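Long-range contacts in dihydropteroate synthase (Stenotrophomonas maltophilia, PDB 7L6P), which probably catalyses the condensation of para-aminobenzoate with 6-hydroxymethyl-7,8-dihydropterin diphosphate to form 7,8-dihydropteroate, the precursor of folates: residues L68-E73 with V104-D109; V82-E87 with T110-V115; V94-A99 with V120-G125. One frame throughout, in Å; residues are numbered along the deposited sequence.

Contact 1 (L68-E73 with V104-D109); sequences LDIGGE and VPISID. With IMD (imidazole), chain C.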
ATOM      1  N   LEU A  68      -0.927 -17.084  13.433  1.00 62.00           N
ATOM      2  CA  LEU A  68      -0.505 -17.967  12.357  1.00 64.04           C
ATOM      3  C   LEU A  68      -1.639 -18.908  11.973  1.00 62.47           C
ATOM      4  O   LEU A  68      -2.441 -19.312  12.816  1.00 65.19           O
ATOM      5  CB  LEU A  68       0.725 -18.767  12.778  1.00 64.24           C
ATOM      6  CG  LEU A  68       1.947 -17.927  13.146  1.00 63.30           C
ATOM      7  CD1 LEU A  68       3.051 -18.839  13.617  1.00 63.75           C
ATOM      8  CD2 LEU A  68       2.409 -17.080  11.955  1.00 63.69           C
ATOM      9  N   ASP A  69      -1.708 -19.254  10.691  1.00 62.75           N
ATOM     10  CA  ASP A  69      -2.749 -20.133  10.170  1.00 65.44           C
ATOM     11  C   ASP A  69      -2.093 -21.366   9.568  1.00 65.65           C
ATOM     12  O   ASP A  69      -1.346 -21.251   8.594  1.00 65.27           O
ATOM     13  CB  ASP A  69      -3.605 -19.426   9.121  1.00 59.02           C
ATOM     14  CG  ASP A  69      -4.915 -20.148   8.874  1.00 64.51           C
ATOM     15  OD1 ASP A  69      -5.496 -20.659   9.866  1.00 63.75           O
ATOM     16  OD2 ASP A  69      -5.363 -20.210   7.698  1.00 64.77           O
ATOM     17  N   ILE A  70      -2.380 -22.538  10.139  1.00 67.03           N
ATOM     18  CA  ILE A  70      -1.712 -23.785   9.776  1.00 67.34           C
ATOM     19  C   ILE A  70      -2.649 -24.612   8.908  1.00 66.13           C
ATOM     20  O   ILE A  70      -3.779 -24.900   9.309  1.00 68.88           O
ATOM     21  CB  ILE A  70      -1.282 -24.573  11.021  1.00 68.48           C
ATOM     22  CG1 ILE A  70      -0.590 -23.653  12.031  1.00 66.58           C
ATOM     23  CG2 ILE A  70      -0.364 -25.718  10.630  1.00 71.83           C
ATOM     24  CD1 ILE A  70       0.567 -22.888  11.476  1.00 68.05           C
ATOM     25  N   GLY A  71      -2.193 -24.977   7.716  1.00 71.39           N
ATOM     26  CA  GLY A  71      -3.005 -25.742   6.789  1.00 69.56           C
ATOM     27  C   GLY A  71      -2.199 -26.835   6.112  1.00 78.33           C
ATOM     28  O   GLY A  71      -1.011 -26.674   5.820  1.00 77.92           O
ATOM     29  N   GLY A  72      -2.885 -27.944   5.826  1.00 81.29           N
ATOM     30  CA  GLY A  72      -2.280 -29.145   5.282  1.00 79.52           C
ATOM     31  C   GLY A  72      -2.735 -29.518   3.887  1.00 88.65           C
ATOM     32  O   GLY A  72      -2.239 -30.493   3.311  1.00 92.56           O
ATOM     33  N   GLU A  73      -3.706 -28.787   3.348  1.00 90.80           N
ATOM     34  CA  GLU A  73      -4.108 -28.959   1.960  1.00 94.23           C
ATOM     35  C   GLU A  73      -3.094 -28.317   1.010  1.00 95.58           C
ATOM     36  O   GLU A  73      -2.302 -27.450   1.388  1.00 95.79           O
ATOM     37  CB  GLU A  73      -5.497 -28.378   1.729  1.00 92.56           C
ATOM     38  CG  GLU A  73      -6.595 -29.277   2.242  1.00 95.64           C
ATOM     39  CD  GLU A  73      -6.957 -30.362   1.237  1.00103.97           C
ATOM     40  OE1 GLU A  73      -6.364 -30.379   0.129  1.00105.23           O
ATOM     41  OE2 GLU A  73      -7.825 -31.207   1.560  1.00103.88           O
ATOM     42  N   VAL A 104       1.600 -16.452  20.371  1.00 74.63           N
ATOM     43  CA  VAL A 104       0.549 -15.993  19.471  1.00 70.15           C
ATOM     44  C   VAL A 104      -0.507 -17.079  19.262  1.00 70.12           C
ATOM     45  O   VAL A 104      -0.237 -18.272  19.466  1.00 70.11           O
ATOM     46  CB  VAL A 104       1.132 -15.537  18.123  1.00 69.51           C
ATOM     47  CG1 VAL A 104       2.267 -14.545  18.326  1.00 69.08           C
ATOM     48  CG2 VAL A 104       1.599 -16.730  17.306  1.00 70.56           C
ATOM     49  N   PRO A 105      -1.735 -16.702  18.920  1.00 63.23           N
ATOM     50  CA  PRO A 105      -2.753 -17.701  18.581  1.00 65.69           C
ATOM     51  C   PRO A 105      -2.365 -18.533  17.358  1.00 65.73           C
ATOM     52  O   PRO A 105      -1.827 -18.022  16.376  1.00 65.33           O
ATOM     53  CB  PRO A 105      -3.992 -16.848  18.313  1.00 64.29           C
ATOM     54  CG  PRO A 105      -3.707 -15.537  19.024  1.00 63.41           C
ATOM     55  CD  PRO A 105      -2.268 -15.331  18.893  1.00 63.43           C
ATOM     56  N   ILE A 106      -2.665 -19.823  17.417  1.00 62.73           N
ATOM     57  CA  ILE A 106      -2.413 -20.747  16.314  1.00 66.38           C
ATOM     58  C   ILE A 106      -3.758 -21.157  15.726  1.00 64.79           C
ATOM     59  O   ILE A 106      -4.572 -21.808  16.402  1.00 63.78           O
ATOM     60  CB  ILE A 106      -1.633 -21.985  16.781  1.00 67.41           C
ATOM     61  CG1 ILE A 106      -0.350 -21.549  17.509  1.00 67.64           C
ATOM     62  CG2 ILE A 106      -1.367 -22.915  15.598  1.00 64.17           C
ATOM     63  CD1 ILE A 106       0.579 -20.716  16.662  1.00 70.36           C
ATOM     64  N   SER A 107      -3.999 -20.780  14.477  1.00 59.55           N
ATOM     65  CA  SER A 107      -5.244 -21.122  13.814  1.00 62.95           C
ATOM     66  C   SER A 107      -5.050 -22.340  12.923  1.00 64.94           C
ATOM     67  O   SER A 107      -3.995 -22.506  12.298  1.00 66.71           O
ATOM     68  CB  SER A 107      -5.766 -19.966  12.971  1.00 63.15           C
ATOM     69  OG  SER A 107      -6.802 -20.441  12.125  1.00 63.57           O
ATOM     70  N   ILE A 108      -6.076 -23.181  12.857  1.00 63.41           N
ATOM     71  CA  ILE A 108      -6.089 -24.331  11.962  1.00 63.72           C
ATOM     72  C   ILE A 108      -6.938 -23.995  10.748  1.00 64.50           C
ATOM     73  O   ILE A 108      -8.110 -23.604  10.872  1.00 63.75           O
ATOM     74  CB  ILE A 108      -6.599 -25.603  12.657  1.00 66.53           C
ATOM     75  CG1 ILE A 108      -6.669 -26.738  11.631  1.00 68.18           C
ATOM     76  CG2 ILE A 108      -7.951 -25.381  13.308  1.00 61.28           C
ATOM     77  CD1 ILE A 108      -5.327 -27.076  11.031  1.00 64.35           C
ATOM     78  N   ASP A 109      -6.338 -24.150   9.576  1.00 63.40           N
ATOM     79  CA  ASP A 109      -6.957 -23.871   8.285  1.00 62.79           C
ATOM     80  C   ASP A 109      -7.513 -25.196   7.765  1.00 62.77           C
ATOM     81  O   ASP A 109      -6.804 -25.990   7.146  1.00 65.42           O
ATOM     82  CB  ASP A 109      -5.909 -23.241   7.368  1.00 64.10           C
ATOM     83  CG  ASP A 109      -6.438 -22.899   5.988  1.00 66.83           C
ATOM     84  OD1 ASP A 109      -7.655 -23.028   5.752  1.00 67.39           O
ATOM     85  OD2 ASP A 109      -5.619 -22.479   5.136  1.00 69.13           O
TER
HETATM   86  N1  IMD C 301      -7.716 -20.429   3.761  1.00 63.75           N
HETATM   87  C2  IMD C 301      -8.623 -20.399   4.776  1.00 61.87           C
HETATM   88  N3  IMD C 301      -9.451 -19.344   4.602  1.00 62.66           N
HETATM   89  C4  IMD C 301      -9.054 -18.692   3.477  1.00 60.96           C
HETATM   90  C5  IMD C 301      -7.964 -19.381   2.945  1.00 59.10           C
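Leu68-Gly71 and Ile106-Asp109 run side by side as parallel strands, their axes 34° apart, and the main chain of 68-73 alternates with that of 104-109 in donating and accepting: Leu68 N bonds to Pro105 O, Ser107 N to Leu68 O at 2.7 Å, Ile70 N to Ser107 O and Asp109 N to Ile70 O. Asp69 and Ser107 face each other on one side of the sheet, and the hydroxyl OG of Ser107 donates to Asp69 OD1 over 2.6 Å, meeting the oxygen nearly end-on to its C-O bond. With CG of Asp69 anti to the backbone N (chi1 -163°), the carboxylate reaches across to the neighbouring strand, where its other oxygen, OD2, lies 3.1 Å from Asp109 CB. These are the second and third strands of the eight-stranded TIM barrel of the pterin-binding family, and this face looks into the barrel. Asp69 OD2 and Asp109 OD2 are 3.4 Å apart, their carboxylate planes turned 22° from each other; Arg269 forms salt bridges with both and so holds the two carboxylates together, while Asn128 also bonds to Asp69. In the active site an imidazole, probably from the crystallisation liquor, sits at the inward-facing carboxylate of Asp109, its N1 making a weak 3.2 Å bond to Asp109 OD2. On the opposite face the contact is apolar. Ile70 CG1 packs on Ile106 CG2 at 3.7 Å, the two side chains crossing obliquely, and Leu68 CB lies 4.3 Å from Ile106 CD1. Helix 84-101 covers this layer through Val94, Leu98 and Ile95.

Contact 2 (V82-E87 with T110-V115); sequences VSVEEE and TFKPEV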
ATOM      1  N   VAL A  82      -6.688 -33.853  -0.008  1.00107.45           N
ATOM      2  CA  VAL A  82      -5.826 -34.567   0.929  1.00102.97           C
ATOM      3  C   VAL A  82      -6.694 -35.402   1.857  1.00100.32           C
ATOM      4  O   VAL A  82      -7.743 -34.937   2.315  1.00102.93           O
ATOM      5  CB  VAL A  82      -4.957 -33.568   1.715  1.00101.61           C
ATOM      6  CG1 VAL A  82      -4.212 -34.255   2.848  1.00 98.26           C
ATOM      7  CG2 VAL A  82      -3.994 -32.864   0.766  1.00 99.64           C
ATOM      8  N   SER A  83      -6.278 -36.640   2.124  1.00 98.92           N
ATOM      9  CA  SER A  83      -7.017 -37.473   3.069  1.00 95.29           C
ATOM     10  C   SER A  83      -6.844 -36.959   4.495  1.00 91.96           C
ATOM     11  O   SER A  83      -5.839 -36.325   4.835  1.00 90.29           O
ATOM     12  CB  SER A  83      -6.558 -38.928   2.998  1.00 96.97           C
ATOM     13  OG  SER A  83      -5.384 -39.117   3.769  1.00 96.67           O
ATOM     14  N   VAL A  84      -7.848 -37.239   5.333  1.00 92.58           N
ATOM     15  CA  VAL A  84      -7.832 -36.776   6.719  1.00 85.89           C
ATOM     16  C   VAL A  84      -6.622 -37.325   7.459  1.00 85.77           C
ATOM     17  O   VAL A  84      -6.016 -36.635   8.286  1.00 85.58           O
ATOM     18  CB  VAL A  84      -9.135 -37.167   7.434  1.00 86.60           C
ATOM     19  CG1 VAL A  84      -9.230 -36.446   8.784  1.00 82.36           C
ATOM     20  CG2 VAL A  84     -10.331 -36.875   6.546  1.00 86.56           C
ATOM     21  N   GLU A  85      -6.282 -38.588   7.211  1.00 86.92           N
ATOM     22  CA  GLU A  85      -5.128 -39.173   7.880  1.00 88.25           C
ATOM     23  C   GLU A  85      -3.871 -38.366   7.578  1.00 89.99           C
ATOM     24  O   GLU A  85      -3.102 -38.045   8.490  1.00 87.94           O
ATOM     25  CB  GLU A  85      -4.960 -40.637   7.454  1.00 84.41           C
ATOM     26  N   GLU A  86      -3.680 -37.986   6.305  1.00 89.78           N
ATOM     27  CA  GLU A  86      -2.498 -37.220   5.912  1.00 88.77           C
ATOM     28  C   GLU A  86      -2.570 -35.771   6.393  1.00 86.43           C
ATOM     29  O   GLU A  86      -1.557 -35.208   6.820  1.00 85.97           O
ATOM     30  CB  GLU A  86      -2.319 -37.270   4.392  1.00 89.36           C
ATOM     31  CG  GLU A  86      -1.231 -36.344   3.870  1.00 87.53           C
ATOM     32  CD  GLU A  86       0.179 -36.881   4.102  1.00 92.92           C
ATOM     33  OE1 GLU A  86       0.337 -37.859   4.868  1.00 92.40           O
ATOM     34  OE2 GLU A  86       1.138 -36.306   3.533  1.00 95.44           O
ATOM     35  N   GLU A  87      -3.747 -35.146   6.312  1.00 86.59           N
ATOM     36  CA  GLU A  87      -3.893 -33.775   6.794  1.00 86.53           C
ATOM     37  C   GLU A  87      -3.507 -33.658   8.262  1.00 83.02           C
ATOM     38  O   GLU A  87      -2.829 -32.703   8.662  1.00 82.29           O
ATOM     39  CB  GLU A  87      -5.332 -33.291   6.579  1.00 86.57           C
ATOM     40  CG  GLU A  87      -5.564 -31.804   6.878  1.00 77.66           C
ATOM     41  CD  GLU A  87      -6.920 -31.307   6.390  1.00 78.80           C
ATOM     42  OE1 GLU A  87      -7.568 -32.034   5.604  1.00 85.22           O
ATOM     43  OE2 GLU A  87      -7.347 -30.200   6.790  1.00 71.23           O
ATOM     44  N   THR A 110      -8.790 -25.450   8.050  1.00 62.70           N
ATOM     45  CA  THR A 110      -9.414 -26.713   7.678  1.00 65.33           C
ATOM     46  C   THR A 110     -10.915 -26.525   7.521  1.00 63.78           C
ATOM     47  O   THR A 110     -11.502 -25.572   8.036  1.00 62.37           O
ATOM     48  CB  THR A 110      -9.142 -27.807   8.718  1.00 66.12           C
ATOM     49  OG1 THR A 110      -9.488 -29.082   8.180  1.00 71.61           O
ATOM     50  CG2 THR A 110      -9.980 -27.581   9.948  1.00 66.19           C
ATOM     51  N   PHE A 111     -11.529 -27.447   6.783  1.00 65.23           N
ATOM     52  CA  PHE A 111     -12.978 -27.532   6.696  1.00 64.54           C
ATOM     53  C   PHE A 111     -13.512 -28.817   7.302  1.00 64.97           C
ATOM     54  O   PHE A 111     -14.729 -29.012   7.326  1.00 65.61           O
ATOM     55  CB  PHE A 111     -13.450 -27.406   5.236  1.00 63.90           C
ATOM     56  CG  PHE A 111     -12.953 -28.507   4.317  1.00 64.23           C
ATOM     57  CD1 PHE A 111     -13.673 -29.688   4.164  1.00 66.94           C
ATOM     58  CD2 PHE A 111     -11.776 -28.345   3.586  1.00 68.98           C
ATOM     59  CE1 PHE A 111     -13.228 -30.700   3.314  1.00 68.32           C
ATOM     60  CE2 PHE A 111     -11.321 -29.358   2.730  1.00 72.58           C
ATOM     61  CZ  PHE A 111     -12.047 -30.532   2.596  1.00 67.17           C
ATOM     62  N   LYS A 112     -12.647 -29.668   7.824  1.00 67.24           N
ATOM     63  CA  LYS A 112     -13.001 -31.021   8.223  1.00 69.25           C
ATOM     64  C   LYS A 112     -13.173 -31.113   9.728  1.00 65.89           C
ATOM     65  O   LYS A 112     -12.293 -30.669  10.470  1.00 67.20           O
ATOM     66  CB  LYS A 112     -11.927 -32.008   7.767  1.00 74.11           C
ATOM     67  CG  LYS A 112     -11.656 -32.025   6.257  1.00 74.42           C
ATOM     68  CD  LYS A 112     -10.660 -33.124   5.868  1.00 76.64           C
ATOM     69  CE  LYS A 112     -10.434 -33.159   4.365  1.00 78.13           C
ATOM     70  NZ  LYS A 112      -9.448 -32.119   3.960  1.00 78.14           N
ATOM     71  N   PRO A 113     -14.257 -31.726  10.204  1.00 70.03           N
ATOM     72  CA  PRO A 113     -14.503 -31.770  11.655  1.00 69.38           C
ATOM     73  C   PRO A 113     -13.409 -32.465  12.450  1.00 71.58           C
ATOM     74  O   PRO A 113     -13.023 -31.962  13.511  1.00 73.01           O
ATOM     75  CB  PRO A 113     -15.829 -32.540  11.752  1.00 72.77           C
ATOM     76  CG  PRO A 113     -16.432 -32.485  10.388  1.00 68.80           C
ATOM     77  CD  PRO A 113     -15.288 -32.453   9.445  1.00 70.43           C
ATOM     78  N   GLU A 114     -12.912 -33.616  11.985  1.00 71.89           N
ATOM     79  CA  GLU A 114     -11.859 -34.321  12.716  1.00 73.63           C
ATOM     80  C   GLU A 114     -10.610 -33.466  12.852  1.00 73.20           C
ATOM     81  O   GLU A 114      -9.957 -33.464  13.902  1.00 75.06           O
ATOM     82  CB  GLU A 114     -11.479 -35.626  12.019  1.00 77.46           C
ATOM     83  CG  GLU A 114     -12.611 -36.572  11.688  1.00 78.33           C
ATOM     84  CD  GLU A 114     -13.129 -36.394  10.262  1.00 81.57           C
ATOM     85  OE1 GLU A 114     -13.092 -35.249   9.738  1.00 77.31           O
ATOM     86  OE2 GLU A 114     -13.544 -37.420   9.662  1.00 79.01           O
ATOM     87  N   VAL A 115     -10.244 -32.748  11.792  1.00 71.36           N
ATOM     88  CA  VAL A 115      -9.052 -31.912  11.863  1.00 70.62           C
ATOM     89  C   VAL A 115      -9.260 -30.781  12.855  1.00 71.09           C
ATOM     90  O   VAL A 115      -8.334 -30.400  13.579  1.00 72.38           O
ATOM     91  CB  VAL A 115      -8.686 -31.384  10.466  1.00 71.41           C
ATOM     92  CG1 VAL A 115      -7.436 -30.521  10.531  1.00 72.49           C
ATOM     93  CG2 VAL A 115      -8.466 -32.548   9.505  1.00 73.98           C
TER
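Glu87 uses its two carboxylate oxygens on two partners: OE1 forms a salt bridge with Lys112 NZ, at a doubtfully short modelled 2.5 Å, and OE2 accepts from Thr110 OG1 at 2.8 Å. The hydroxyl comes to the syn side of OE2, 33° out of the carboxylate plane. Bonds at both oxygens restrict the rotation of the carboxylate, and Val115 CG2 lies 3.7 Å from Glu87 CD. Glu87 reaches these partners with a nearly straight chain, CG anti to the backbone N (chi1 -172°), whereas Lys112 is extended to CE and then turns at chi4 (81°) to bring NZ to the carboxylate. Thr110 OG1 also accepts from Lys112 N, an ST turn in the loop from strand 106-109 to helix 113-121. The contact joins the starts of two successive TIM-barrel helices beyond the C-terminal ends of strands 67-71 and 106-109, the end of such a barrel where the active site lies. Alongside, Val84 CG2 lies 3.8 Å from Lys112 CD, the side chains running past each other in opposite directions, and Val84 CG1 touches Val115 CG2 at 4.0 Å. Farther out, Ser83 caps helix 84-101 by accepting from Glu86 N, and Glu73 gives Lys112 NZ a second salt bridge.

Contact 3 (V94-A99 with V120-G125); sequences VIEQLA and VAAGAG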
ATOM      1  N   VAL A  94       2.991 -29.562  13.612  1.00 82.92           N
ATOM      2  CA  VAL A  94       3.314 -28.156  13.409  1.00 80.81           C
ATOM      3  C   VAL A  94       2.567 -27.289  14.414  1.00 82.65           C
ATOM      4  O   VAL A  94       3.100 -26.290  14.904  1.00 85.73           O
ATOM      5  CB  VAL A  94       3.012 -27.740  11.959  1.00 78.34           C
ATOM      6  CG1 VAL A  94       3.192 -26.235  11.774  1.00 73.58           C
ATOM      7  CG2 VAL A  94       3.906 -28.500  11.000  1.00 80.64           C
ATOM      8  N   ILE A  95       1.339 -27.670  14.762  1.00 81.67           N
ATOM      9  CA  ILE A  95       0.584 -26.895  15.739  1.00 80.23           C
ATOM     10  C   ILE A  95       1.138 -27.120  17.139  1.00 85.47           C
ATOM     11  O   ILE A  95       1.363 -26.165  17.892  1.00 86.54           O
ATOM     12  CB  ILE A  95      -0.912 -27.239  15.677  1.00 76.44           C
ATOM     13  CG1 ILE A  95      -1.515 -26.775  14.358  1.00 77.16           C
ATOM     14  CG2 ILE A  95      -1.637 -26.507  16.771  1.00 75.78           C
ATOM     15  CD1 ILE A  95      -2.959 -27.149  14.199  1.00 71.54           C
ATOM     16  N   GLU A  96       1.357 -28.384  17.515  1.00 90.00           N
ATOM     17  CA  GLU A  96       1.885 -28.670  18.848  1.00 90.21           C
ATOM     18  C   GLU A  96       3.158 -27.880  19.116  1.00 91.10           C
ATOM     19  O   GLU A  96       3.283 -27.215  20.151  1.00 91.14           O
ATOM     20  CB  GLU A  96       2.143 -30.168  19.026  1.00 89.86           C
ATOM     21  CG  GLU A  96       0.902 -30.993  19.319  1.00 92.55           C
ATOM     22  CD  GLU A  96       1.179 -32.485  19.314  1.00 94.56           C
ATOM     23  OE1 GLU A  96       2.155 -32.913  18.665  1.00 94.80           O
ATOM     24  OE2 GLU A  96       0.437 -33.231  19.985  1.00 96.44           O
ATOM     25  N   GLN A  97       4.103 -27.918  18.173  1.00 87.06           N
ATOM     26  CA  GLN A  97       5.401 -27.282  18.390  1.00 86.43           C
ATOM     27  C   GLN A  97       5.289 -25.762  18.368  1.00 84.55           C
ATOM     28  O   GLN A  97       5.869 -25.077  19.220  1.00 85.89           O
ATOM     29  CB  GLN A  97       6.407 -27.762  17.347  1.00 86.68           C
ATOM     30  CG  GLN A  97       7.182 -28.991  17.778  1.00 92.34           C
ATOM     31  CD  GLN A  97       7.907 -29.655  16.621  1.00 97.51           C
ATOM     32  OE1 GLN A  97       9.046 -29.299  16.300  1.00 96.68           O
ATOM     33  NE2 GLN A  97       7.246 -30.622  15.983  1.00 93.71           N
ATOM     34  N   LEU A  98       4.570 -25.212  17.384  1.00 85.88           N
ATOM     35  CA  LEU A  98       4.412 -23.760  17.314  1.00 85.37           C
ATOM     36  C   LEU A  98       3.692 -23.221  18.544  1.00 84.96           C
ATOM     37  O   LEU A  98       3.981 -22.110  19.003  1.00 84.78           O
ATOM     38  CB  LEU A  98       3.672 -23.361  16.040  1.00 78.65           C
ATOM     39  CG  LEU A  98       4.537 -23.360  14.789  1.00 75.44           C
ATOM     40  CD1 LEU A  98       3.664 -23.137  13.572  1.00 75.47           C
ATOM     41  CD2 LEU A  98       5.625 -22.305  14.886  1.00 72.60           C
ATOM     42  N   ALA A  99       2.717 -23.970  19.057  1.00 82.75           N
ATOM     43  CA  ALA A  99       2.029 -23.556  20.275  1.00 84.99           C
ATOM     44  C   ALA A  99       2.996 -23.453  21.446  1.00 83.91           C
ATOM     45  O   ALA A  99       2.867 -22.562  22.295  1.00 85.15           O
ATOM     46  CB  ALA A  99       0.896 -24.532  20.604  1.00 81.06           C
ATOM     47  N   VAL A 120      -7.446 -28.315  17.689  1.00 73.27           N
ATOM     48  CA  VAL A 120      -7.747 -27.559  18.903  1.00 74.61           C
ATOM     49  C   VAL A 120      -7.230 -28.286  20.139  1.00 75.39           C
ATOM     50  O   VAL A 120      -6.699 -27.665  21.066  1.00 76.67           O
ATOM     51  CB  VAL A 120      -9.255 -27.277  18.989  1.00 70.04           C
ATOM     52  CG1 VAL A 120      -9.609 -26.718  20.347  1.00 65.64           C
ATOM     53  CG2 VAL A 120      -9.648 -26.309  17.898  1.00 67.15           C
ATOM     54  N   ALA A 121      -7.361 -29.608  20.171  1.00 76.03           N
ATOM     55  CA  ALA A 121      -6.817 -30.354  21.298  1.00 76.28           C
ATOM     56  C   ALA A 121      -5.296 -30.324  21.321  1.00 77.65           C
ATOM     57  O   ALA A 121      -4.704 -30.507  22.387  1.00 77.23           O
ATOM     58  CB  ALA A 121      -7.319 -31.798  21.272  1.00 72.98           C
ATOM     59  N   ALA A 122      -4.656 -30.123  20.170  1.00 78.79           N
ATOM     60  CA  ALA A 122      -3.203 -30.033  20.081  1.00 79.40           C
ATOM     61  C   ALA A 122      -2.681 -28.624  20.309  1.00 78.91           C
ATOM     62  O   ALA A 122      -1.465 -28.414  20.252  1.00 81.02           O
ATOM     63  CB  ALA A 122      -2.716 -30.538  18.721  1.00 79.32           C
ATOM     64  N   GLY A 123      -3.565 -27.659  20.549  1.00 78.18           N
ATOM     65  CA  GLY A 123      -3.166 -26.304  20.885  1.00 73.11           C
ATOM     66  C   GLY A 123      -3.680 -25.229  19.948  1.00 73.32           C
ATOM     67  O   GLY A 123      -3.391 -24.048  20.183  1.00 72.46           O
ATOM     68  N   ALA A 124      -4.417 -25.547  18.887  1.00 70.97           N
ATOM     69  CA  ALA A 124      -4.950 -24.493  18.037  1.00 69.13           C
ATOM     70  C   ALA A 124      -6.015 -23.703  18.796  1.00 69.69           C
ATOM     71  O   ALA A 124      -6.859 -24.279  19.493  1.00 70.48           O
ATOM     72  CB  ALA A 124      -5.538 -25.084  16.753  1.00 66.80           C
ATOM     73  N   GLY A 125      -5.985 -22.380  18.641  1.00 65.50           N
ATOM     74  CA  GLY A 125      -6.919 -21.510  19.331  1.00 62.98           C
ATOM     75  C   GLY A 125      -7.853 -20.757  18.407  1.00 63.61           C
ATOM     76  O   GLY A 125      -8.404 -19.714  18.775  1.00 61.28           O
TER
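A Schellman motif closes helix 113-121, and the turn it makes before strand 126-129 packs against residues 94-99 of helix 84-101. Gly123 is the residue that leaves the helix, with a positive phi of 122° that suits glycine, and Gly123 N bonds back to Val120 O at 3.2 Å. No hydrogen bond crosses the contact; it is made by van der Waals packing of Ile95, Ala99 and the aliphatic part of Glu96 on the short residues of the turn. Ile95 packs its branched side chain on Ala124: CG2, placed anti to the backbone N by a chi1 of -67°, rests 3.6 Å from Ala124 N and 4.2 Å from Ala124 CB, and CD1 also comes within 4.2 Å of that methyl. One residue on, Glu96 CG lies 3.7 Å from Ala122 CB and 3.6 Å from Ala122 O. Ala99 CB reaches Gly123 O at 4.3 Å, where the glycine, lacking a side chain, lets the helix approach closely. Ile95 also reaches inward to Ile70, Ile106 and Ile108 of the barrel strands and meets Ala119 of helix 113-121; Val94 and Leu98 touch both Ile70 and helix 49-62, and Gln97 also packs on that helix.

Overall arrangement
Contact 1 pairs strands 67-71 and 106-109 in the barrel wall, while contacts 2 and 3, with centres about 15 Å apart, join helix 84-101 to the beginning of helix 113-121 with the loop before it, and to its end with the turn after it. Strand, helix, strand and helix follow in turn along the chain, so the segments interleave, as expected of consecutive beta-alpha units in a TIM barrel. Contact 1 is centred about 13 Å from contact 2, linked through Glu73 and Lys112, and about 9 Å from contact 3, linked through Ile106 and Gly125. Contact 2 thus lies at the C-terminal, active-site end of the barrel strands, and contact 3 at the other end of the same two helices.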